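Local coordinates for protein (thiaminase I) (Bacillus subtilis, PDB 3THI) that degrades thiamin as a transferase, presumably exchanging its thiazole group for another nucleophile, on a scaffold related to periplasmic binding proteins, at residues M160-V168 / L178-I189. Sequence-based numbering, arbitrary orientation.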
ATOM      1  N   MET A 160       3.419  -4.133  10.093  1.00 10.40           N
ATOM      2  CA  MET A 160       3.788  -5.500   9.760  1.00 12.94           C
ATOM      3  C   MET A 160       3.392  -6.418  10.909  1.00 14.41           C
ATOM      4  O   MET A 160       2.877  -7.517  10.694  1.00 13.18           O
ATOM      5  CB  MET A 160       5.276  -5.588   9.476  1.00 12.82           C
ATOM      6  CG  MET A 160       5.665  -4.875   8.208  1.00 14.44           C
ATOM      7  SD  MET A 160       7.426  -4.916   7.936  1.00 14.41           S
ATOM      8  CE  MET A 160       7.644  -6.597   7.361  1.00  7.52           C
ATOM      9  N   TYR A 161       3.576  -5.923  12.131  1.00 14.15           N
ATOM     10  CA  TYR A 161       3.216  -6.664  13.335  1.00 16.66           C
ATOM     11  C   TYR A 161       1.719  -7.036  13.321  1.00 15.14           C
ATOM     12  O   TYR A 161       1.343  -8.202  13.499  1.00 17.01           O
ATOM     13  CB  TYR A 161       3.533  -5.824  14.590  1.00 13.49           C
ATOM     14  CG  TYR A 161       3.122  -6.501  15.880  1.00 15.52           C
ATOM     15  CD1 TYR A 161       3.964  -7.425  16.499  1.00 14.36           C
ATOM     16  CD2 TYR A 161       1.859  -6.280  16.440  1.00 13.07           C
ATOM     17  CE1 TYR A 161       3.564  -8.123  17.639  1.00 14.04           C
ATOM     18  CE2 TYR A 161       1.447  -6.981  17.586  1.00 16.81           C
ATOM     19  CZ  TYR A 161       2.310  -7.899  18.173  1.00 16.15           C
ATOM     20  OH  TYR A 161       1.926  -8.597  19.287  1.00 15.32           O
ATOM     21  N   LEU A 162       0.876  -6.031  13.103  1.00 18.30           N
ATOM     22  CA  LEU A 162      -0.573  -6.207  13.092  1.00 12.84           C
ATOM     23  C   LEU A 162      -1.080  -7.083  11.963  1.00 14.38           C
ATOM     24  O   LEU A 162      -2.053  -7.810  12.129  1.00 10.26           O
ATOM     25  CB  LEU A 162      -1.256  -4.842  13.089  1.00 13.35           C
ATOM     26  CG  LEU A 162      -1.003  -4.083  14.393  1.00 14.83           C
ATOM     27  CD1 LEU A 162      -1.550  -2.678  14.322  1.00 16.78           C
ATOM     28  CD2 LEU A 162      -1.655  -4.833  15.512  1.00 15.45           C
ATOM     29  N   GLU A 163      -0.425  -7.006  10.811  1.00 14.67           N
ATOM     30  CA  GLU A 163      -0.810  -7.837   9.681  1.00 16.26           C
ATOM     31  C   GLU A 163      -0.437  -9.281   9.994  1.00 17.07           C
ATOM     32  O   GLU A 163      -1.241 -10.198   9.795  1.00 14.89           O
ATOM     33  CB  GLU A 163      -0.097  -7.391   8.404  1.00 14.69           C
ATOM     34  CG  GLU A 163      -0.552  -6.046   7.888  1.00 14.24           C
ATOM     35  CD  GLU A 163      -0.198  -5.844   6.441  1.00 16.26           C
ATOM     36  OE1 GLU A 163       0.967  -6.083   6.085  1.00 21.46           O
ATOM     37  OE2 GLU A 163      -1.084  -5.445   5.656  1.00 21.28           O
ATOM     38  N   ALA A 164       0.788  -9.470  10.479  1.00 14.01           N
ATOM     39  CA  ALA A 164       1.278 -10.792  10.836  1.00 15.07           C
ATOM     40  C   ALA A 164       0.375 -11.424  11.885  1.00 14.87           C
ATOM     41  O   ALA A 164       0.058 -12.607  11.799  1.00 17.88           O
ATOM     42  CB  ALA A 164       2.714 -10.701  11.373  1.00 14.14           C
ATOM     43  N   LEU A 165      -0.063 -10.624  12.853  1.00 15.01           N
ATOM     44  CA  LEU A 165      -0.920 -11.119  13.927  1.00 16.79           C
ATOM     45  C   LEU A 165      -2.213 -11.708  13.382  1.00 17.58           C
ATOM     46  O   LEU A 165      -2.721 -12.694  13.914  1.00 23.01           O
ATOM     47  CB  LEU A 165      -1.220 -10.010  14.938  1.00 14.44           C
ATOM     48  CG  LEU A 165      -1.875 -10.453  16.246  1.00 16.67           C
ATOM     49  CD1 LEU A 165      -0.975 -11.437  16.953  1.00 15.94           C
ATOM     50  CD2 LEU A 165      -2.154  -9.251  17.139  1.00 14.64           C
ATOM     51  N   ILE A 166      -2.745 -11.108  12.320  1.00 16.46           N
ATOM     52  CA  ILE A 166      -3.973 -11.609  11.719  1.00 16.91           C
ATOM     53  C   ILE A 166      -3.739 -13.012  11.155  1.00 19.03           C
ATOM     54  O   ILE A 166      -4.501 -13.933  11.444  1.00 16.44           O
ATOM     55  CB  ILE A 166      -4.523 -10.639  10.625  1.00 12.34           C
ATOM     56  CG1 ILE A 166      -5.256  -9.471  11.294  1.00  9.68           C
ATOM     57  CG2 ILE A 166      -5.431 -11.386   9.623  1.00 10.73           C
ATOM     58  CD1 ILE A 166      -5.716  -8.388  10.337  1.00 12.60           C
ATOM     59  N   ASP A 167      -2.644 -13.188  10.419  1.00 18.49           N
ATOM     60  CA  ASP A 167      -2.338 -14.479   9.822  1.00 24.70           C
ATOM     61  C   ASP A 167      -2.036 -15.522  10.881  1.00 24.96           C
ATOM     62  O   ASP A 167      -2.312 -16.708  10.690  1.00 30.16           O
ATOM     63  CB  ASP A 167      -1.175 -14.350   8.833  1.00 30.98           C
ATOM     64  CG  ASP A 167      -1.477 -13.376   7.700  1.00 38.19           C
ATOM     65  OD1 ASP A 167      -2.660 -13.263   7.305  1.00 39.54           O
ATOM     66  OD2 ASP A 167      -0.532 -12.716   7.208  1.00 43.29           O
ATOM     67  N   VAL A 168      -1.493 -15.064  12.005  1.00 26.12           N
ATOM     68  CA  VAL A 168      -1.148 -15.933  13.127  1.00 22.83           C
ATOM     69  C   VAL A 168      -2.406 -16.443  13.817  1.00 23.36           C
ATOM     70  O   VAL A 168      -2.490 -17.613  14.154  1.00 22.62           O
ATOM     71  CB  VAL A 168      -0.217 -15.199  14.143  1.00 22.62           C
ATOM     72  CG1 VAL A 168      -0.258 -15.875  15.494  1.00 28.92           C
ATOM     73  CG2 VAL A 168       1.231 -15.203  13.634  1.00 15.51           C
ATOM     74  N   LEU A 178      -7.615  -2.501  19.307  1.00 14.67           N
ATOM     75  CA  LEU A 178      -6.236  -2.849  18.981  1.00 14.40           C
ATOM     76  C   LEU A 178      -5.658  -3.758  20.072  1.00 15.37           C
ATOM     77  O   LEU A 178      -6.007  -3.631  21.244  1.00 12.96           O
ATOM     78  CB  LEU A 178      -5.414  -1.580  18.771  1.00 15.23           C
ATOM     79  CG  LEU A 178      -5.796  -0.942  17.428  1.00 15.09           C
ATOM     80  CD1 LEU A 178      -5.601   0.559  17.473  1.00 17.11           C
ATOM     81  CD2 LEU A 178      -4.996  -1.585  16.291  1.00 13.40           C
ATOM     82  N   PRO A 179      -4.763  -4.690  19.695  1.00 17.34           N
ATOM     83  CA  PRO A 179      -4.155  -5.630  20.644  1.00 19.30           C
ATOM     84  C   PRO A 179      -3.199  -5.052  21.681  1.00 21.04           C
ATOM     85  O   PRO A 179      -2.639  -3.960  21.502  1.00 17.01           O
ATOM     86  CB  PRO A 179      -3.450  -6.627  19.723  1.00 17.59           C
ATOM     87  CG  PRO A 179      -2.955  -5.751  18.639  1.00 16.93           C
ATOM     88  CD  PRO A 179      -4.123  -4.803  18.370  1.00 15.41           C
ATOM     89  N   PRO A 180      -3.039  -5.761  22.809  1.00 23.11           N
ATOM     90  CA  PRO A 180      -2.140  -5.297  23.866  1.00 23.67           C
ATOM     91  C   PRO A 180      -0.698  -5.319  23.361  1.00 23.54           C
ATOM     92  O   PRO A 180      -0.347  -6.122  22.486  1.00 21.89           O
ATOM     93  CB  PRO A 180      -2.353  -6.329  24.971  1.00 25.58           C
ATOM     94  CG  PRO A 180      -3.775  -6.791  24.743  1.00 23.94           C
ATOM     95  CD  PRO A 180      -3.792  -6.952  23.250  1.00 25.15           C
ATOM     96  N   LEU A 181       0.097  -4.370  23.840  1.00 21.72           N
ATOM     97  CA  LEU A 181       1.507  -4.286  23.469  1.00 23.63           C
ATOM     98  C   LEU A 181       2.330  -5.062  24.501  1.00 24.42           C
ATOM     99  O   LEU A 181       3.569  -5.030  24.488  1.00 26.77           O
ATOM    100  CB  LEU A 181       1.956  -2.826  23.446  1.00 21.32           C
ATOM    101  CG  LEU A 181       1.490  -2.027  22.238  1.00 23.20           C
ATOM    102  CD1 LEU A 181       1.889  -0.611  22.402  1.00 25.08           C
ATOM    103  CD2 LEU A 181       2.101  -2.587  20.986  1.00 20.18           C
ATOM    104  N   ASP A 182       1.617  -5.746  25.394  1.00 24.63           N
ATOM    105  CA  ASP A 182       2.209  -6.539  26.464  1.00 27.03           C
ATOM    106  C   ASP A 182       1.111  -7.470  26.970  1.00 28.18           C
ATOM    107  O   ASP A 182       0.139  -7.021  27.583  1.00 30.28           O
ATOM    108  CB  ASP A 182       2.691  -5.603  27.582  1.00 27.10           C
ATOM    109  CG  ASP A 182       3.295  -6.345  28.758  1.00 30.36           C
ATOM    110  OD1 ASP A 182       3.386  -7.596  28.745  1.00 31.17           O
ATOM    111  OD2 ASP A 182       3.686  -5.663  29.724  1.00 35.91           O
ATOM    112  N   PRO A 183       1.273  -8.785  26.754  1.00 28.13           N
ATOM    113  CA  PRO A 183       2.413  -9.415  26.080  1.00 28.07           C
ATOM    114  C   PRO A 183       2.347  -9.339  24.553  1.00 26.49           C
ATOM    115  O   PRO A 183       1.269  -9.406  23.958  1.00 28.99           O
ATOM    116  CB  PRO A 183       2.311 -10.856  26.557  1.00 26.61           C
ATOM    117  CG  PRO A 183       0.832 -11.082  26.548  1.00 27.28           C
ATOM    118  CD  PRO A 183       0.309  -9.807  27.206  1.00 29.50           C
ATOM    119  N   LEU A 184       3.503  -9.180  23.919  1.00 23.82           N
ATOM    120  CA  LEU A 184       3.546  -9.129  22.461  1.00 23.51           C
ATOM    121  C   LEU A 184       3.384 -10.552  21.970  1.00 22.32           C
ATOM    122  O   LEU A 184       3.675 -11.491  22.704  1.00 23.44           O
ATOM    123  CB  LEU A 184       4.884  -8.568  21.976  1.00 21.68           C
ATOM    124  CG  LEU A 184       5.072  -7.064  22.113  1.00 20.45           C
ATOM    125  CD1 LEU A 184       6.515  -6.736  21.881  1.00 21.65           C
ATOM    126  CD2 LEU A 184       4.171  -6.332  21.136  1.00 14.40           C
ATOM    127  N   ASN A 185       2.889 -10.726  20.750  1.00 18.48           N
ATOM    128  CA  ASN A 185       2.741 -12.073  20.224  1.00 21.64           C
ATOM    129  C   ASN A 185       4.129 -12.556  19.818  1.00 23.70           C
ATOM    130  O   ASN A 185       4.788 -11.939  18.980  1.00 24.58           O
ATOM    131  CB  ASN A 185       1.796 -12.121  19.029  1.00 18.18           C
ATOM    132  CG  ASN A 185       1.628 -13.524  18.484  1.00 19.43           C
ATOM    133  OD1 ASN A 185       2.556 -14.094  17.913  1.00 20.79           O
ATOM    134  ND2 ASN A 185       0.453 -14.102  18.686  1.00 21.30           N
ATOM    135  N   ASP A 186       4.567 -13.659  20.422  1.00 25.07           N
ATOM    136  CA  ASP A 186       5.889 -14.219  20.153  1.00 24.45           C
ATOM    137  C   ASP A 186       6.103 -14.744  18.749  1.00 21.09           C
ATOM    138  O   ASP A 186       7.183 -14.582  18.199  1.00 21.87           O
ATOM    139  CB  ASP A 186       6.235 -15.289  21.186  1.00 30.54           C
ATOM    140  CG  ASP A 186       6.447 -14.702  22.567  1.00 34.60           C
ATOM    141  OD1 ASP A 186       7.409 -13.916  22.725  1.00 36.61           O
ATOM    142  OD2 ASP A 186       5.641 -15.001  23.476  1.00 37.14           O
ATOM    143  N   LYS A 187       5.087 -15.394  18.186  1.00 19.97           N
ATOM    144  CA  LYS A 187       5.171 -15.924  16.834  1.00 21.02           C
ATOM    145  C   LYS A 187       5.373 -14.772  15.849  1.00 20.91           C
ATOM    146  O   LYS A 187       6.215 -14.853  14.950  1.00 21.68           O
ATOM    147  CB  LYS A 187       3.892 -16.690  16.477  1.00 23.44           C
ATOM    148  CG  LYS A 187       3.841 -18.127  16.954  1.00 28.13           C
ATOM    149  CD  LYS A 187       2.452 -18.719  16.719  1.00 35.69           C
ATOM    150  CE  LYS A 187       2.412 -20.220  16.985  1.00 37.64           C
ATOM    151  NZ  LYS A 187       3.188 -20.970  15.950  1.00 41.17           N
ATOM    152  N   VAL A 188       4.598 -13.701  16.033  1.00 18.95           N
ATOM    153  CA  VAL A 188       4.680 -12.529  15.172  1.00 17.88           C
ATOM    154  C   VAL A 188       6.060 -11.914  15.280  1.00 18.15           C
ATOM    155  O   VAL A 188       6.687 -11.609  14.266  1.00 19.50           O
ATOM    156  CB  VAL A 188       3.617 -11.472  15.534  1.00 18.82           C
ATOM    157  CG1 VAL A 188       3.791 -10.217  14.682  1.00 17.50           C
ATOM    158  CG2 VAL A 188       2.238 -12.038  15.314  1.00 15.60           C
ATOM    159  N   ILE A 189       6.533 -11.750  16.513  1.00 18.53           N
ATOM    160  CA  ILE A 189       7.860 -11.189  16.755  1.00 17.23           C
ATOM    161  C   ILE A 189       8.934 -12.078  16.121  1.00 15.45           C
ATOM    162  O   ILE A 189       9.853 -11.576  15.478  1.00 15.66           O
ATOM    163  CB  ILE A 189       8.132 -11.005  18.272  1.00 16.16           C
ATOM    164  CG1 ILE A 189       7.246  -9.882  18.826  1.00 18.23           C
ATOM    165  CG2 ILE A 189       9.598 -10.677  18.524  1.00 14.77           C
ATOM    166  CD1 ILE A 189       7.480  -8.533  18.157  1.00 17.18           C
TER
HETATM  167  O   HOH W   1      -0.325  -7.751  20.194  1.00 15.39           O
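Ala164 and Val188 bring their CA atoms within 5.8 Å of each other where helix 154-169 meets the first turn of helix 186-199, whereas the loop leading into that turn stands further off, Leu162 CA lying 8.4 Å from Pro179 CA. Val188 is a knob in a hole formed by Tyr161, Ala164, Leu165 and Val168. Its CG1 reaches Ala164 CB at 3.5 Å and also the CD1-CE1 side of the Tyr161 ring, which the valine crosses at about a right angle; CG2 rests over the backbone of Leu165 and against Val168 CG2. With CG anti to the backbone N (chi1 177°), the Tyr161 ring extends past Val188 to the loop, where its OH accepts a nearly straight bond from Asn185 N (2.8 Å, 172° at the hydrogen). The donor lies in the ring plane at the edge, as does a water 2.6 Å from Tyr161 OH that donates to Pro180 O. Leu184 CD2 and Ile189 CD1 approach the same ring obliquely, and Leu357 of helix 357-361 also touches it. A phenylalanine here would probably leave Asn185 N without its acceptor and the water without its link to the helix. Asn185 is the N-cap: its OD1 accepts from Val188 N at 2.8 Å, while its CB and ND2 pack on Leu165 CD1. Earlier in the loop, Pro179 CG lies 3.5 Å from Leu162 CD2, and the Leu165 side chain runs past the same proline in the opposite direction, with its CD2 against the ring; Trp349 of helix 346-353 touches Leu162 and donates to Pro179 O. Knob-into-hole packing beside a capped helix start thus joins two consecutive helices within the thiaminase-1 family region, whose clan includes the periplasmic binding proteins.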